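Local coordinates for glucose-6-phosphate isomerase (PDB 6OTU), which catalyses the reversible isomerization of glucose-6-phosphate to fructose-6-phosphate, a step shared by glycolysis and gluconeogenesis, at residues A[150-155]-A[205-210]; A[180-185]-A[197-202]; A[239-244]-A[255-260]; A[212-217]-A[247-252]. One frame throughout, in Å; residues are numbered along the deposited sequence.

Interaction 1: residues A[150-155]-A[205-210]; sequences STLVQI and LVVVVS. With G6Q (glucose-6-phosphate), chain E.
Strands 151-155 and 205-209 run parallel, their short axes 4.7 Å apart, in a register that pairs L152 with L205 and I155 with V208. Five backbone hydrogen bonds pass to and fro between them, from L205 N to T151 O at the start to V209 N and I155 O, 2.8 Å apart, at the end. On the face that carries L152, Q154, L205, V207 and V209, the leucines lie side by side and point the same way, while L152 CD1 reaches diagonally to V207 CG2 at 3.6 Å. Two residues further along the same face, the bend of Q154 at chi2 (136°) lays its amide carbon CD against V209 CG2, also at 3.6 Å; the amide NE2 donates to S160 O. Helix 275-285 packs over this face. On the opposite face, which packs against helix 216-231, I155 is extended (chi2 -179°) and carries CD1 back to V206 CG1, 3.6 Å away, whereas its CG2 sits by V208 CG1. Following V209, S210 OG donates to O3P of glucose-6-phosphate at 2.9 Å and accepts from G213 N. A backbone ladder is thus buried between two mainly apolar faces, and a hydroxyl at the strand's C-terminal end binds the substrate phosphate, as is common in parallel alpha/beta sheets.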
# COMPACT_ATOMS: atom_id res chain seq x y z
N SER A 150 -24.15 -18.81 -4.20
CA SER A 150 -24.09 -17.38 -4.44
C SER A 150 -22.80 -16.75 -3.94
O SER A 150 -22.49 -15.62 -4.32
CB SER A 150 -25.28 -16.71 -3.75
OG SER A 150 -25.21 -16.96 -2.35
N THR A 151 -22.02 -17.47 -3.14
CA THR A 151 -20.94 -16.91 -2.33
C THR A 151 -19.72 -17.81 -2.38
O THR A 151 -19.83 -19.02 -2.15
CB THR A 151 -21.41 -16.76 -0.89
OG1 THR A 151 -22.59 -15.94 -0.87
CG2 THR A 151 -20.34 -16.13 -0.02
N LEU A 152 -18.55 -17.23 -2.65
CA LEU A 152 -17.29 -17.97 -2.63
C LEU A 152 -16.34 -17.30 -1.64
O LEU A 152 -16.18 -16.07 -1.65
CB LEU A 152 -16.66 -18.04 -4.03
CG LEU A 152 -15.42 -18.95 -4.15
CD1 LEU A 152 -15.38 -19.62 -5.49
CD2 LEU A 152 -14.11 -18.20 -3.91
N VAL A 153 -15.69 -18.11 -0.80
CA VAL A 153 -14.72 -17.64 0.19
C VAL A 153 -13.38 -18.31 -0.09
O VAL A 153 -13.24 -19.52 0.08
CB VAL A 153 -15.16 -17.92 1.63
CG1 VAL A 153 -14.08 -17.49 2.61
CG2 VAL A 153 -16.49 -17.21 1.92
N GLN A 154 -12.39 -17.53 -0.51
CA GLN A 154 -11.07 -18.07 -0.75
C GLN A 154 -10.25 -17.98 0.53
O GLN A 154 -9.99 -16.87 1.02
CB GLN A 154 -10.36 -17.34 -1.89
CG GLN A 154 -8.99 -17.91 -2.21
CD GLN A 154 -8.73 -18.04 -3.71
OE1 GLN A 154 -9.64 -18.36 -4.49
NE2 GLN A 154 -7.48 -17.82 -4.11
N ILE A 155 -9.86 -19.13 1.06
CA ILE A 155 -8.97 -19.24 2.21
C ILE A 155 -7.57 -19.50 1.67
O ILE A 155 -7.34 -20.51 0.99
CB ILE A 155 -9.42 -20.35 3.17
CG1 ILE A 155 -10.80 -20.03 3.76
CG2 ILE A 155 -8.38 -20.56 4.27
CD1 ILE A 155 -11.32 -21.07 4.75
N LEU A 205 -19.59 -21.54 -1.05
CA LEU A 205 -18.55 -22.48 -1.43
C LEU A 205 -17.21 -21.99 -0.86
O LEU A 205 -16.82 -20.84 -1.11
CB LEU A 205 -18.49 -22.62 -2.95
CG LEU A 205 -17.30 -23.43 -3.47
CD1 LEU A 205 -17.52 -24.91 -3.16
CD2 LEU A 205 -17.06 -23.20 -4.96
N VAL A 206 -16.53 -22.82 -0.09
CA VAL A 206 -15.27 -22.43 0.53
C VAL A 206 -14.13 -23.05 -0.26
O VAL A 206 -14.03 -24.28 -0.36
CB VAL A 206 -15.19 -22.88 2.00
CG1 VAL A 206 -13.81 -22.54 2.58
CG2 VAL A 206 -16.31 -22.25 2.82
N VAL A 207 -13.25 -22.23 -0.81
CA VAL A 207 -12.14 -22.70 -1.64
C VAL A 207 -10.85 -22.51 -0.85
O VAL A 207 -10.38 -21.38 -0.67
CB VAL A 207 -12.08 -21.97 -2.99
CG1 VAL A 207 -10.99 -22.58 -3.89
CG2 VAL A 207 -13.43 -22.04 -3.68
N VAL A 208 -10.30 -23.61 -0.35
CA VAL A 208 -9.04 -23.58 0.39
C VAL A 208 -7.89 -23.74 -0.61
O VAL A 208 -7.77 -24.77 -1.27
CB VAL A 208 -9.00 -24.68 1.46
CG1 VAL A 208 -7.92 -24.37 2.49
CG2 VAL A 208 -10.36 -24.81 2.13
N VAL A 209 -7.06 -22.71 -0.70
CA VAL A 209 -6.01 -22.65 -1.70
C VAL A 209 -4.68 -22.63 -0.95
O VAL A 209 -4.37 -21.67 -0.24
CB VAL A 209 -6.15 -21.41 -2.61
CG1 VAL A 209 -5.03 -21.36 -3.63
CG2 VAL A 209 -7.52 -21.40 -3.29
N SER A 210 -3.90 -23.70 -1.11
CA SER A 210 -2.59 -23.77 -0.46
C SER A 210 -1.74 -24.75 -1.26
O SER A 210 -2.05 -25.94 -1.29
CB SER A 210 -2.73 -24.22 0.99
OG SER A 210 -1.51 -24.76 1.47
C1 G6Q E . 4.71 -17.35 -3.04
C2 G6Q E . 5.22 -17.53 -1.61
C3 G6Q E . 4.14 -17.39 -0.54
C4 G6Q E . 3.14 -18.54 -0.52
C5 G6Q E . 2.31 -18.53 0.77
C6 G6Q E . 1.19 -19.54 0.74
O1 G6Q E . 5.43 -17.58 -3.95
O2 G6Q E . 5.87 -18.79 -1.46
O3 G6Q E . 3.44 -16.15 -0.73
O4 G6Q E . 2.26 -18.45 -1.64
O5 G6Q E . 3.17 -18.76 1.88
O6 G6Q E . 1.77 -20.85 0.49
P G6Q E . 0.81 -22.11 0.20
O1P G6Q E . 0.07 -21.80 -1.09
O2P G6Q E . 1.76 -23.28 0.05
O3P G6Q E . -0.12 -22.24 1.39

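Interaction 2: residues A[180-185]-A[197-202]; sequences RIFFVS and REIDLE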
# COMPACT_ATOMS: atom_id res chain seq x y z
N ARG A 180 -21.01 -13.18 -4.54
CA ARG A 180 -20.31 -12.48 -3.48
C ARG A 180 -19.02 -13.23 -3.16
O ARG A 180 -19.05 -14.45 -2.96
CB ARG A 180 -21.19 -12.34 -2.25
CG ARG A 180 -22.62 -11.93 -2.55
CD ARG A 180 -23.45 -12.04 -1.28
NE ARG A 180 -23.15 -10.98 -0.32
CZ ARG A 180 -23.10 -11.15 1.00
NH1 ARG A 180 -23.33 -12.35 1.53
NH2 ARG A 180 -22.84 -10.12 1.80
N ILE A 181 -17.91 -12.49 -3.10
CA ILE A 181 -16.57 -13.07 -3.10
C ILE A 181 -15.79 -12.48 -1.93
O ILE A 181 -15.72 -11.25 -1.78
CB ILE A 181 -15.84 -12.82 -4.43
CG1 ILE A 181 -16.73 -13.23 -5.62
CG2 ILE A 181 -14.50 -13.55 -4.48
CD1 ILE A 181 -16.98 -14.71 -5.72
N PHE A 182 -15.20 -13.34 -1.11
CA PHE A 182 -14.44 -12.93 0.06
C PHE A 182 -13.10 -13.65 0.07
O PHE A 182 -12.94 -14.75 -0.49
CB PHE A 182 -15.20 -13.23 1.36
CG PHE A 182 -16.53 -12.55 1.45
CD1 PHE A 182 -17.67 -13.16 0.93
CD2 PHE A 182 -16.65 -11.29 2.02
CE1 PHE A 182 -18.89 -12.52 0.99
CE2 PHE A 182 -17.88 -10.65 2.09
CZ PHE A 182 -19.00 -11.26 1.58
N PHE A 183 -12.13 -13.03 0.74
CA PHE A 183 -10.81 -13.62 0.94
C PHE A 183 -10.50 -13.63 2.42
O PHE A 183 -10.53 -12.58 3.07
CB PHE A 183 -9.72 -12.86 0.17
CG PHE A 183 -9.96 -12.81 -1.30
CD1 PHE A 183 -10.79 -11.84 -1.84
CD2 PHE A 183 -9.38 -13.75 -2.14
CE1 PHE A 183 -11.02 -11.81 -3.21
CE2 PHE A 183 -9.60 -13.71 -3.51
CZ PHE A 183 -10.42 -12.74 -4.05
N VAL A 184 -10.21 -14.82 2.95
CA VAL A 184 -9.77 -15.00 4.33
C VAL A 184 -8.33 -15.47 4.27
O VAL A 184 -8.03 -16.55 3.74
CB VAL A 184 -10.68 -15.99 5.07
CG1 VAL A 184 -10.15 -16.30 6.48
CG2 VAL A 184 -12.09 -15.45 5.15
N SER A 185 -7.42 -14.67 4.82
CA SER A 185 -6.00 -14.93 4.64
C SER A 185 -5.23 -14.91 5.96
O SER A 185 -4.53 -15.88 6.28
CB SER A 185 -5.42 -13.89 3.66
OG SER A 185 -5.74 -12.56 4.07
N ARG A 197 -19.46 -13.12 9.47
CA ARG A 197 -20.56 -12.22 9.82
C ARG A 197 -21.45 -11.94 8.62
O ARG A 197 -22.64 -11.65 8.79
CB ARG A 197 -20.00 -10.92 10.38
CG ARG A 197 -21.05 -9.94 10.87
CD ARG A 197 -20.47 -8.54 10.97
NE ARG A 197 -21.14 -7.73 11.99
CZ ARG A 197 -21.99 -6.75 11.71
NH1 ARG A 197 -22.27 -6.45 10.45
NH2 ARG A 197 -22.56 -6.06 12.70
N GLU A 198 -20.92 -12.06 7.40
CA GLU A 198 -21.61 -11.56 6.22
C GLU A 198 -22.30 -12.62 5.37
O GLU A 198 -23.18 -12.26 4.58
CB GLU A 198 -20.62 -10.79 5.33
CG GLU A 198 -19.95 -9.60 6.02
CD GLU A 198 -20.95 -8.52 6.44
OE1 GLU A 198 -21.97 -8.36 5.72
OE2 GLU A 198 -20.72 -7.85 7.47
N ILE A 199 -21.95 -13.90 5.50
CA ILE A 199 -22.30 -14.90 4.48
C ILE A 199 -23.35 -15.87 4.99
O ILE A 199 -23.49 -16.12 6.20
CB ILE A 199 -21.04 -15.66 4.01
CG1 ILE A 199 -20.49 -16.53 5.15
CG2 ILE A 199 -19.97 -14.69 3.52
CD1 ILE A 199 -19.19 -17.22 4.84
N ASP A 200 -24.09 -16.43 4.04
CA ASP A 200 -24.99 -17.56 4.28
C ASP A 200 -24.22 -18.84 3.96
O ASP A 200 -23.91 -19.11 2.80
CB ASP A 200 -26.24 -17.40 3.41
CG ASP A 200 -27.21 -18.58 3.51
OD1 ASP A 200 -27.01 -19.50 4.33
OD2 ASP A 200 -28.19 -18.56 2.73
N LEU A 201 -23.89 -19.61 5.01
CA LEU A 201 -23.04 -20.79 4.82
C LEU A 201 -23.67 -21.78 3.86
O LEU A 201 -22.98 -22.37 3.02
CB LEU A 201 -22.74 -21.46 6.16
CG LEU A 201 -21.88 -20.71 7.19
CD1 LEU A 201 -21.82 -21.46 8.52
CD2 LEU A 201 -20.47 -20.43 6.67
N GLU A 202 -24.99 -21.98 3.95
CA GLU A 202 -25.66 -22.91 3.05
C GLU A 202 -25.47 -22.52 1.59
O GLU A 202 -25.49 -23.38 0.71
CB GLU A 202 -27.15 -22.99 3.39
CG GLU A 202 -27.71 -24.39 3.19
CD GLU A 202 -28.93 -24.66 4.06
OE1 GLU A 202 -29.16 -25.84 4.40
OE2 GLU A 202 -29.64 -23.68 4.40
O HOH W 1 -23.90 -15.09 1.55
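R180 and F182 project from the same side of strand 180-184 toward the loop E198-I199, the guanidinium lying across the outer end of the ring. F182 CZ lies against one face of the R180 guanidinium, offset toward its rim, and E198 O meets the edge of that group almost exactly in plane. The bond, from NH1 to E198 O at 3.1 Å, is nearly straight at hydrogen (167°), although the donor stands above the carbonyl plane. A bend at chi3 (73°) turns the arginine's end into this position. Also at the guanidinium edge, a water accepts from D200 N and, weakly, from R180 NH1, bridging the two segments. The carboxylate of E198 stays beyond salt-bridge range of R180. F182 and I199 slide past each other in opposite directions, with I199 CG2 obliquely placed 3.5 Å from F182 CE1; E198 CB meets CZ more loosely at 4.1 Å. V195 of helix 189-196 also packs on F182, and I199 touches T151 and F225. Polar groups lie outward and apolar ones inward, at the surface of a beta-alpha-beta unit in the parallel sheet of a SIS-type alpha/beta domain, where the loop following the helix leans on the outermost strand.

Interaction 3: residues A[239-244]-A[255-260]; sequences HFVAVT and RYLEVF
Backbone hydrogen bonds set the frame between F240-T244 and L257-F260: A242 N donates to E258 O, F260 N to A242 O at 2.8 Å, and T244 N to F260 O. Ahead of these, L257 N lies almost on the extension of the F240 C=O bond, 2.7 Å from its O, yet its N-H is turned off the line (140° at hydrogen). The aromatic contact is a CH-pi interaction. A242 CB stands over the centre of the Y256 ring, 3.5 Å from its centroid and 7° off the normal, while R255 CG lies near the rim of the opposite face and F240 O comes in at an edge. Y256 reaches this place because its CG is anti to the carbonyl carbon (chi1 -61°). These strands form one margin of the five-stranded parallel sheet of the SIS-type domain, with 258-262 outermost and 240-245 next to 204-209. Apolar packing continues on the other face, where V241 CG1 meets the edge of the F260 ring in plane, 4.0 Å from CD2, and V243 CG2 touches F260 CB; M275 and V279 of helix 275-285 cover F260 and V243. Charged and polar ends are also paired. E258 OE1 takes the N-H of V259 with its anti lone pair, at 2.9 Å, and forms salt bridges with R137 and K253; T244 OG1 bonds to S248 OG as well as to S210 O and K211 O.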
# COMPACT_ATOMS: atom_id res chain seq x y z
N HIS A 239 -19.30 -28.44 0.86
CA HIS A 239 -19.06 -27.01 0.65
C HIS A 239 -17.59 -26.63 0.48
O HIS A 239 -17.30 -25.46 0.20
CB HIS A 239 -19.65 -26.20 1.81
CG HIS A 239 -21.14 -26.29 1.90
ND1 HIS A 239 -21.98 -25.35 1.33
CD2 HIS A 239 -21.95 -27.20 2.50
CE1 HIS A 239 -23.24 -25.69 1.58
NE2 HIS A 239 -23.24 -26.80 2.28
N PHE A 240 -16.65 -27.57 0.63
CA PHE A 240 -15.22 -27.25 0.63
C PHE A 240 -14.53 -27.82 -0.61
O PHE A 240 -14.67 -29.01 -0.92
CB PHE A 240 -14.54 -27.77 1.90
CG PHE A 240 -14.93 -26.99 3.11
CD1 PHE A 240 -16.18 -27.16 3.70
CD2 PHE A 240 -14.06 -26.05 3.65
CE1 PHE A 240 -16.55 -26.43 4.80
CE2 PHE A 240 -14.43 -25.32 4.78
CZ PHE A 240 -15.67 -25.50 5.35
N VAL A 241 -13.81 -26.95 -1.31
CA VAL A 241 -13.03 -27.29 -2.49
C VAL A 241 -11.57 -27.01 -2.17
O VAL A 241 -11.26 -26.02 -1.49
CB VAL A 241 -13.50 -26.47 -3.73
CG1 VAL A 241 -12.40 -26.37 -4.79
CG2 VAL A 241 -14.77 -27.08 -4.31
N ALA A 242 -10.67 -27.89 -2.62
CA ALA A 242 -9.25 -27.66 -2.42
C ALA A 242 -8.56 -27.35 -3.75
O ALA A 242 -8.93 -27.85 -4.82
CB ALA A 242 -8.58 -28.86 -1.75
N VAL A 243 -7.55 -26.48 -3.65
CA VAL A 243 -6.63 -26.17 -4.74
C VAL A 243 -5.25 -26.31 -4.13
O VAL A 243 -4.89 -25.55 -3.23
CB VAL A 243 -6.85 -24.76 -5.31
CG1 VAL A 243 -5.88 -24.47 -6.45
CG2 VAL A 243 -8.28 -24.61 -5.79
N THR A 244 -4.48 -27.30 -4.58
CA THR A 244 -3.20 -27.62 -3.97
C THR A 244 -2.31 -28.33 -4.97
O THR A 244 -2.76 -28.78 -6.03
CB THR A 244 -3.37 -28.49 -2.71
OG1 THR A 244 -2.09 -28.70 -2.12
CG2 THR A 244 -3.94 -29.86 -3.06
N ARG A 255 -11.95 -35.55 1.53
CA ARG A 255 -12.12 -34.44 2.43
C ARG A 255 -12.70 -33.21 1.73
O ARG A 255 -13.19 -32.30 2.41
CB ARG A 255 -10.77 -34.11 3.10
CG ARG A 255 -10.77 -33.00 4.14
CD ARG A 255 -9.37 -32.73 4.70
NE ARG A 255 -9.36 -31.54 5.56
CZ ARG A 255 -9.65 -31.56 6.86
NH1 ARG A 255 -9.99 -32.70 7.46
NH2 ARG A 255 -9.63 -30.43 7.56
N TYR A 256 -12.72 -33.19 0.40
CA TYR A 256 -13.19 -32.04 -0.37
C TYR A 256 -14.19 -32.46 -1.44
O TYR A 256 -14.07 -33.53 -2.05
CB TYR A 256 -12.01 -31.30 -1.00
CG TYR A 256 -11.05 -30.77 0.03
CD1 TYR A 256 -11.29 -29.56 0.68
CD2 TYR A 256 -9.89 -31.48 0.37
CE1 TYR A 256 -10.43 -29.08 1.63
CE2 TYR A 256 -9.02 -30.99 1.32
CZ TYR A 256 -9.29 -29.79 1.95
OH TYR A 256 -8.43 -29.31 2.89
N LEU A 257 -15.19 -31.60 -1.66
CA LEU A 257 -16.14 -31.81 -2.74
C LEU A 257 -15.43 -31.95 -4.08
O LEU A 257 -15.83 -32.76 -4.93
CB LEU A 257 -17.14 -30.65 -2.78
CG LEU A 257 -17.92 -30.45 -4.08
CD1 LEU A 257 -19.07 -31.45 -4.22
CD2 LEU A 257 -18.43 -29.02 -4.20
N GLU A 258 -14.37 -31.17 -4.29
CA GLU A 258 -13.55 -31.28 -5.48
C GLU A 258 -12.15 -30.82 -5.11
O GLU A 258 -11.96 -30.10 -4.12
CB GLU A 258 -14.12 -30.47 -6.66
CG GLU A 258 -13.41 -30.65 -8.02
CD GLU A 258 -13.30 -32.09 -8.47
OE1 GLU A 258 -12.42 -32.82 -7.96
OE2 GLU A 258 -14.09 -32.52 -9.34
N VAL A 259 -11.18 -31.25 -5.91
CA VAL A 259 -9.78 -30.91 -5.68
C VAL A 259 -9.17 -30.54 -7.03
O VAL A 259 -9.22 -31.33 -7.98
CB VAL A 259 -8.99 -32.07 -5.05
CG1 VAL A 259 -7.49 -31.75 -5.02
CG2 VAL A 259 -9.53 -32.40 -3.64
N PHE A 260 -8.59 -29.34 -7.11
CA PHE A 260 -7.87 -28.88 -8.30
C PHE A 260 -6.38 -28.80 -7.98
O PHE A 260 -5.97 -28.66 -6.83
CB PHE A 260 -8.40 -27.52 -8.79
CG PHE A 260 -9.85 -27.56 -9.24
CD1 PHE A 260 -10.17 -27.88 -10.55
CD2 PHE A 260 -10.88 -27.28 -8.34
CE1 PHE A 260 -11.51 -27.92 -10.96
CE2 PHE A 260 -12.22 -27.32 -8.73
CZ PHE A 260 -12.54 -27.65 -10.05

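Interaction 4: residues A[212-217]-A[247-252]; sequences SGTTLE and GSPMDD. With G6Q (glucose-6-phosphate), chain E.
The flat peptide group of S212-G213 meets the turn 248-251 through its carbonyl: P249 CD comes up close to its plane, 3.3 Å from S212 O, while S248 OG lies well to one side of that plane, 3.2 Å from the same oxygen. S248 OG accepts from M250 N in an ST turn; T244 OG1 is its stronger partner, and with another acceptor near its one proton, the bond to S212 O remains unsettled. The G213 carbonyl is approached from outside its plane by M250 CE, 3.6 Å from G213 O; the bend at the end of the methionine (chi3 -83°) brings the methyl there. G213, with positive phi, presses its bare CA against this turn. Alongside, the T214 side chain passes obliquely by the proline ring, CG2 3.9 Å from P249 CG. S212 serves the ligand as well: its N donates to O2P of glucose-6-phosphate at 2.8 Å in a nearly straight bond (172°), and its OG gives a second bond to that oxygen while accepting from T214 N in another ST turn. T215 OG1 holds O3P and is linked to K501. Together these groups, gathered just before helix 216-231, form the serine- and threonine-rich phosphate-binding loop characteristic of SIS domains, with turn 248-251 packed against its back.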
# COMPACT_ATOMS: atom_id res chain seq x y z
N SER A 212 1.48 -25.91 -0.82
CA SER A 212 2.06 -26.94 0.02
C SER A 212 1.00 -27.83 0.66
O SER A 212 1.25 -29.02 0.89
CB SER A 212 2.90 -26.31 1.13
OG SER A 212 2.10 -25.50 1.98
N GLY A 213 -0.16 -27.27 0.99
CA GLY A 213 -1.14 -27.94 1.83
C GLY A 213 -0.83 -27.92 3.31
O GLY A 213 -1.51 -28.62 4.07
N THR A 214 0.18 -27.15 3.76
CA THR A 214 0.61 -27.20 5.16
C THR A 214 0.80 -25.82 5.82
O THR A 214 1.22 -25.77 6.98
CB THR A 214 1.90 -28.01 5.28
OG1 THR A 214 2.87 -27.49 4.37
CG2 THR A 214 1.65 -29.47 4.95
N THR A 215 0.52 -24.72 5.12
CA THR A 215 0.70 -23.40 5.70
C THR A 215 -0.25 -23.18 6.88
O THR A 215 -1.43 -23.52 6.82
CB THR A 215 0.49 -22.33 4.64
OG1 THR A 215 1.22 -22.70 3.46
CG2 THR A 215 0.98 -20.98 5.14
N LEU A 216 0.28 -22.60 7.97
CA LEU A 216 -0.52 -22.45 9.19
C LEU A 216 -1.84 -21.71 8.94
O LEU A 216 -2.89 -22.12 9.44
CB LEU A 216 0.29 -21.73 10.26
CG LEU A 216 -0.52 -21.23 11.46
CD1 LEU A 216 -1.11 -22.41 12.20
CD2 LEU A 216 0.34 -20.36 12.39
N GLU A 217 -1.80 -20.61 8.16
CA GLU A 217 -2.96 -19.74 8.05
C GLU A 217 -4.14 -20.41 7.36
O GLU A 217 -5.24 -20.47 7.95
CB GLU A 217 -2.57 -18.42 7.38
CG GLU A 217 -1.71 -17.53 8.22
CD GLU A 217 -0.22 -17.73 7.97
OE1 GLU A 217 0.54 -16.75 8.11
OE2 GLU A 217 0.20 -18.87 7.65
N GLY A 247 -0.37 -34.50 -5.11
CA GLY A 247 0.28 -35.32 -4.10
C GLY A 247 0.52 -34.64 -2.77
O GLY A 247 1.11 -35.25 -1.87
N SER A 248 0.08 -33.38 -2.62
CA SER A 248 0.12 -32.67 -1.36
C SER A 248 -0.72 -33.36 -0.29
O SER A 248 -1.62 -34.15 -0.60
CB SER A 248 -0.37 -31.23 -1.60
OG SER A 248 -1.05 -30.73 -0.47
N PRO A 249 -0.47 -33.06 0.99
CA PRO A 249 -1.32 -33.60 2.06
C PRO A 249 -2.78 -33.19 1.93
O PRO A 249 -3.64 -33.83 2.56
CB PRO A 249 -0.70 -33.02 3.34
CG PRO A 249 0.71 -32.69 2.96
CD PRO A 249 0.64 -32.25 1.53
N MET A 250 -3.07 -32.17 1.14
CA MET A 250 -4.42 -31.66 0.94
C MET A 250 -5.11 -32.28 -0.27
O MET A 250 -6.33 -32.13 -0.42
CB MET A 250 -4.36 -30.13 0.77
CG MET A 250 -5.61 -29.36 1.17
SD MET A 250 -5.34 -27.57 1.11
CE MET A 250 -4.58 -27.34 2.71
N ASP A 251 -4.36 -32.97 -1.13
CA ASP A 251 -4.86 -33.55 -2.37
C ASP A 251 -5.71 -34.78 -2.03
O ASP A 251 -5.27 -35.92 -2.20
CB ASP A 251 -3.67 -33.88 -3.27
CG ASP A 251 -4.07 -34.35 -4.65
OD1 ASP A 251 -5.24 -34.14 -5.04
OD2 ASP A 251 -3.20 -34.94 -5.33
N ASP A 252 -6.93 -34.54 -1.56
CA ASP A 252 -7.69 -35.53 -0.79
C ASP A 252 -9.17 -35.42 -1.16
O ASP A 252 -9.89 -34.59 -0.60
CB ASP A 252 -7.45 -35.29 0.70
CG ASP A 252 -7.95 -36.42 1.57
OD1 ASP A 252 -8.63 -37.35 1.06
OD2 ASP A 252 -7.65 -36.36 2.78
C1 G6Q E . 4.71 -17.35 -3.04
C2 G6Q E . 5.22 -17.53 -1.61
C3 G6Q E . 4.14 -17.39 -0.54
C4 G6Q E . 3.14 -18.54 -0.52
C5 G6Q E . 2.31 -18.53 0.77
C6 G6Q E . 1.19 -19.54 0.74
O1 G6Q E . 5.43 -17.58 -3.95
O2 G6Q E . 5.87 -18.79 -1.46
O3 G6Q E . 3.44 -16.15 -0.73
O4 G6Q E . 2.26 -18.45 -1.64
O5 G6Q E . 3.17 -18.76 1.88
O6 G6Q E . 1.77 -20.85 0.49
P G6Q E . 0.81 -22.11 0.20
O1P G6Q E . 0.07 -21.80 -1.09
O2P G6Q E . 1.76 -23.28 0.05
O3P G6Q E . -0.12 -22.24 1.39

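How the interactions relate
From the N terminus, strand 151-155 comes first, and interaction 1 closes a loop when 205-210 pairs beside it. Interaction 2 is nested within that loop: strand 180-184 lies on the other flank of 151-155, and the chain returns through helix 189-196 and then the loop 197-202 to enter strand 204-209. Interactions 3 and 4 both open after interaction 1 has closed, and they cross: 247-252 closes interaction 4 before 255-260 closes interaction 3. Strand 240-245 joins 204-209, so interactions 1, 2 and 3 share one parallel sheet. Interaction 4 ties the start of helix 216-231 to the loop between strands 240-245 and 258-262, and it meets interaction 1 at the glucose-6-phosphate phosphate.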